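Local coordinates for protein endonuclease V (Bacillus subtilis, PDB 3GA2) that probably repairs deaminated DNA, using magnesium to cut the strand at the second phosphodiester bond 3' to a deoxyinosine, at residues Tyr57-Ile65 and Leu98-Thr108. The protein carries 1 engineered substitution. Numbering follows the deposited sequence.
Sequences YGVCCIIVI and LIIEAAKKLET
Ile-62 points from strand 55-66 toward segment 98-108 and meets Ala-102 and Ala-103 of the helix and Leu-106 just after it. The contact is a helix packed on one face of the central mixed sheet in the RNase H-like fold of endonuclease V. The axes of strand 57-65 and helix 98-105 approach to 8.0 Å and make an angle of 38°, and no hydrogen bond joins the two segments. Cys-60 and Ile-62 face the helix, Val-64 the chain that follows it, while Cys-61 faces the other way, onto helix 217-235.

Ile-62 buries the most surface here. Its CG1 lies anti to the carbonyl carbon (chi1 -67°) and the chain is extended beyond it, which carries CD1 out to the helix. There CD1 sits 3.7 Å from Ala-102 CB and also touches the backbone of Ala-103. The other branch, CG2, packs 3.9 Å from Leu-106 CD2, and the two side chains cross at about a right angle. With an alanine here, CD1 and CG2 would be gone; this would probably open a gap beside Ala-102 and Ala-103 and leave Leu-106 CD1 without its contact to this strand.

Cys-60 comes next. Its SG lies anti to the backbone N (chi1 168°) and passes over the helix backbone, 3.9 Å from Ile-99 CA. Its CB packs 4.1 Å from Leu-98 CB. The Cys-60 side chain is about 7 Å from that of Asp-46, a predicted magnesium ligand, so this packing lies near the probable metal site.

Leu-98 extends along the strand towards Gly-58, and its CD1 comes 3.3 Å from Gly-58 O. At the far end Leu-106 CD2 also meets Val-64 CG2. The hydroxyl of Thr-108 is hydrogen-bonded to Glu-74 of the neighbouring strand 72-81, and this same OG1 rests 3.6 Å from Val-64 CG1.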
# COMPACT_ATOMS: atom_id res chain seq x y z
N TYR A 57 18.40 -5.22 3.30
CA TYR A 57 18.19 -3.98 2.56
C TYR A 57 16.80 -3.91 1.94
O TYR A 57 16.08 -4.91 1.88
CB TYR A 57 19.22 -3.83 1.44
CG TYR A 57 20.62 -3.50 1.92
CD1 TYR A 57 21.42 -4.48 2.50
CD2 TYR A 57 21.14 -2.22 1.78
CE1 TYR A 57 22.72 -4.19 2.93
CE2 TYR A 57 22.43 -1.92 2.21
CZ TYR A 57 23.21 -2.91 2.78
OH TYR A 57 24.49 -2.61 3.20
N GLY A 58 16.44 -2.73 1.46
CA GLY A 58 15.14 -2.55 0.85
C GLY A 58 15.11 -1.41 -0.16
O GLY A 58 15.80 -0.40 0.00
N VAL A 59 14.33 -1.60 -1.21
CA VAL A 59 14.19 -0.58 -2.24
C VAL A 59 12.72 -0.29 -2.48
O VAL A 59 11.94 -1.19 -2.80
CB VAL A 59 14.81 -1.03 -3.58
CG1 VAL A 59 14.65 0.06 -4.62
CG2 VAL A 59 16.28 -1.35 -3.38
N CYS A 60 12.34 0.97 -2.32
CA CYS A 60 10.96 1.38 -2.53
C CYS A 60 10.85 2.14 -3.84
O CYS A 60 11.61 3.07 -4.08
CB CYS A 60 10.47 2.28 -1.40
SG CYS A 60 8.89 3.11 -1.77
N CYS A 61 9.91 1.72 -4.68
CA CYS A 61 9.68 2.38 -5.95
C CYS A 61 8.28 2.97 -5.97
O CYS A 61 7.32 2.36 -5.50
CB CYS A 61 9.79 1.40 -7.12
SG CYS A 61 11.44 0.79 -7.50
N ILE A 62 8.18 4.17 -6.53
CA ILE A 62 6.90 4.84 -6.67
C ILE A 62 6.76 5.10 -8.16
O ILE A 62 7.63 5.71 -8.78
CB ILE A 62 6.86 6.18 -5.90
CG1 ILE A 62 6.91 5.92 -4.40
CG2 ILE A 62 5.58 6.94 -6.26
CD1 ILE A 62 6.92 7.18 -3.55
N ILE A 63 5.67 4.61 -8.73
CA ILE A 63 5.39 4.79 -10.15
C ILE A 63 4.15 5.66 -10.24
O ILE A 63 3.11 5.30 -9.70
CB ILE A 63 5.08 3.45 -10.84
CG1 ILE A 63 6.18 2.44 -10.53
CG2 ILE A 63 4.95 3.67 -12.34
CD1 ILE A 63 7.56 2.84 -11.03
N VAL A 64 4.27 6.80 -10.91
CA VAL A 64 3.15 7.71 -11.07
C VAL A 64 2.62 7.60 -12.49
O VAL A 64 3.38 7.67 -13.45
CB VAL A 64 3.58 9.18 -10.83
CG1 VAL A 64 2.36 10.09 -10.83
CG2 VAL A 64 4.33 9.30 -9.51
N ILE A 65 1.31 7.39 -12.64
CA ILE A 65 0.74 7.32 -13.97
C ILE A 65 -0.31 8.40 -14.16
O ILE A 65 -0.80 8.97 -13.18
CB ILE A 65 0.09 5.94 -14.27
CG1 ILE A 65 -1.10 5.71 -13.34
CG2 ILE A 65 1.13 4.83 -14.10
CD1 ILE A 65 -2.05 4.64 -13.83
N LEU A 98 11.83 4.58 4.00
CA LEU A 98 12.14 4.48 2.58
C LEU A 98 10.99 5.03 1.73
O LEU A 98 11.22 5.62 0.68
CB LEU A 98 12.41 3.03 2.18
CG LEU A 98 13.78 2.49 2.61
CD1 LEU A 98 13.88 1.01 2.31
CD2 LEU A 98 14.86 3.26 1.88
N ILE A 99 9.76 4.84 2.20
CA ILE A 99 8.59 5.32 1.47
C ILE A 99 8.58 6.84 1.44
O ILE A 99 8.35 7.46 0.39
CB ILE A 99 7.28 4.83 2.12
CG1 ILE A 99 7.27 3.29 2.13
CG2 ILE A 99 6.07 5.38 1.36
CD1 ILE A 99 6.07 2.67 2.84
N ILE A 100 8.84 7.45 2.59
CA ILE A 100 8.86 8.90 2.70
C ILE A 100 9.98 9.48 1.85
O ILE A 100 9.78 10.47 1.15
CB ILE A 100 9.07 9.33 4.16
CG1 ILE A 100 8.03 8.66 5.05
CG2 ILE A 100 8.97 10.85 4.27
CD1 ILE A 100 6.61 8.88 4.59
N GLU A 101 11.15 8.85 1.90
CA GLU A 101 12.29 9.30 1.12
C GLU A 101 11.97 9.36 -0.36
O GLU A 101 12.29 10.34 -1.04
CB GLU A 101 13.49 8.37 1.34
CG GLU A 101 14.56 8.95 2.23
CD GLU A 101 15.00 10.33 1.77
OE1 GLU A 101 15.35 10.47 0.58
OE2 GLU A 101 15.00 11.26 2.60
N ALA A 102 11.35 8.30 -0.86
CA ALA A 102 10.98 8.20 -2.26
C ALA A 102 9.95 9.27 -2.61
O ALA A 102 10.09 9.99 -3.59
CB ALA A 102 10.43 6.80 -2.57
N ALA A 103 8.92 9.38 -1.78
CA ALA A 103 7.86 10.36 -2.00
C ALA A 103 8.43 11.78 -2.08
O ALA A 103 7.94 12.61 -2.84
CB ALA A 103 6.82 10.27 -0.88
N LYS A 104 9.47 12.04 -1.29
CA LYS A 104 10.11 13.36 -1.28
C LYS A 104 10.82 13.67 -2.59
O LYS A 104 11.08 14.83 -2.91
CB LYS A 104 11.08 13.45 -0.09
CG LYS A 104 10.35 13.35 1.25
CD LYS A 104 11.26 13.02 2.41
CE LYS A 104 12.00 14.23 2.92
NZ LYS A 104 12.81 13.85 4.11
N LYS A 105 11.11 12.63 -3.36
CA LYS A 105 11.79 12.83 -4.64
C LYS A 105 10.81 13.14 -5.76
O LYS A 105 11.21 13.60 -6.83
CB LYS A 105 12.59 11.57 -4.99
CG LYS A 105 13.69 11.24 -3.98
CD LYS A 105 14.42 9.97 -4.40
CE LYS A 105 15.62 9.69 -3.50
NZ LYS A 105 16.44 8.57 -4.06
N LEU A 106 9.52 12.91 -5.52
CA LEU A 106 8.48 13.16 -6.52
C LEU A 106 8.33 14.62 -6.97
O LEU A 106 8.21 15.53 -6.14
CB LEU A 106 7.12 12.69 -5.99
CG LEU A 106 6.93 11.18 -5.79
CD1 LEU A 106 5.57 10.92 -5.16
CD2 LEU A 106 7.05 10.46 -7.13
N GLU A 107 8.34 14.84 -8.28
CA GLU A 107 8.16 16.18 -8.81
C GLU A 107 6.65 16.38 -8.98
O GLU A 107 6.15 17.50 -8.90
CB GLU A 107 8.87 16.36 -10.16
CG GLU A 107 10.39 16.34 -10.08
CD GLU A 107 11.05 16.81 -11.37
OE1 GLU A 107 10.62 16.38 -12.46
OE2 GLU A 107 11.99 17.62 -11.30
N THR A 108 5.94 15.28 -9.22
CA THR A 108 4.49 15.35 -9.38
C THR A 108 3.82 15.26 -8.01
O THR A 108 4.49 15.06 -6.99
CB THR A 108 3.95 14.21 -10.25
OG1 THR A 108 4.19 12.96 -9.61
CG2 THR A 108 4.63 14.23 -11.61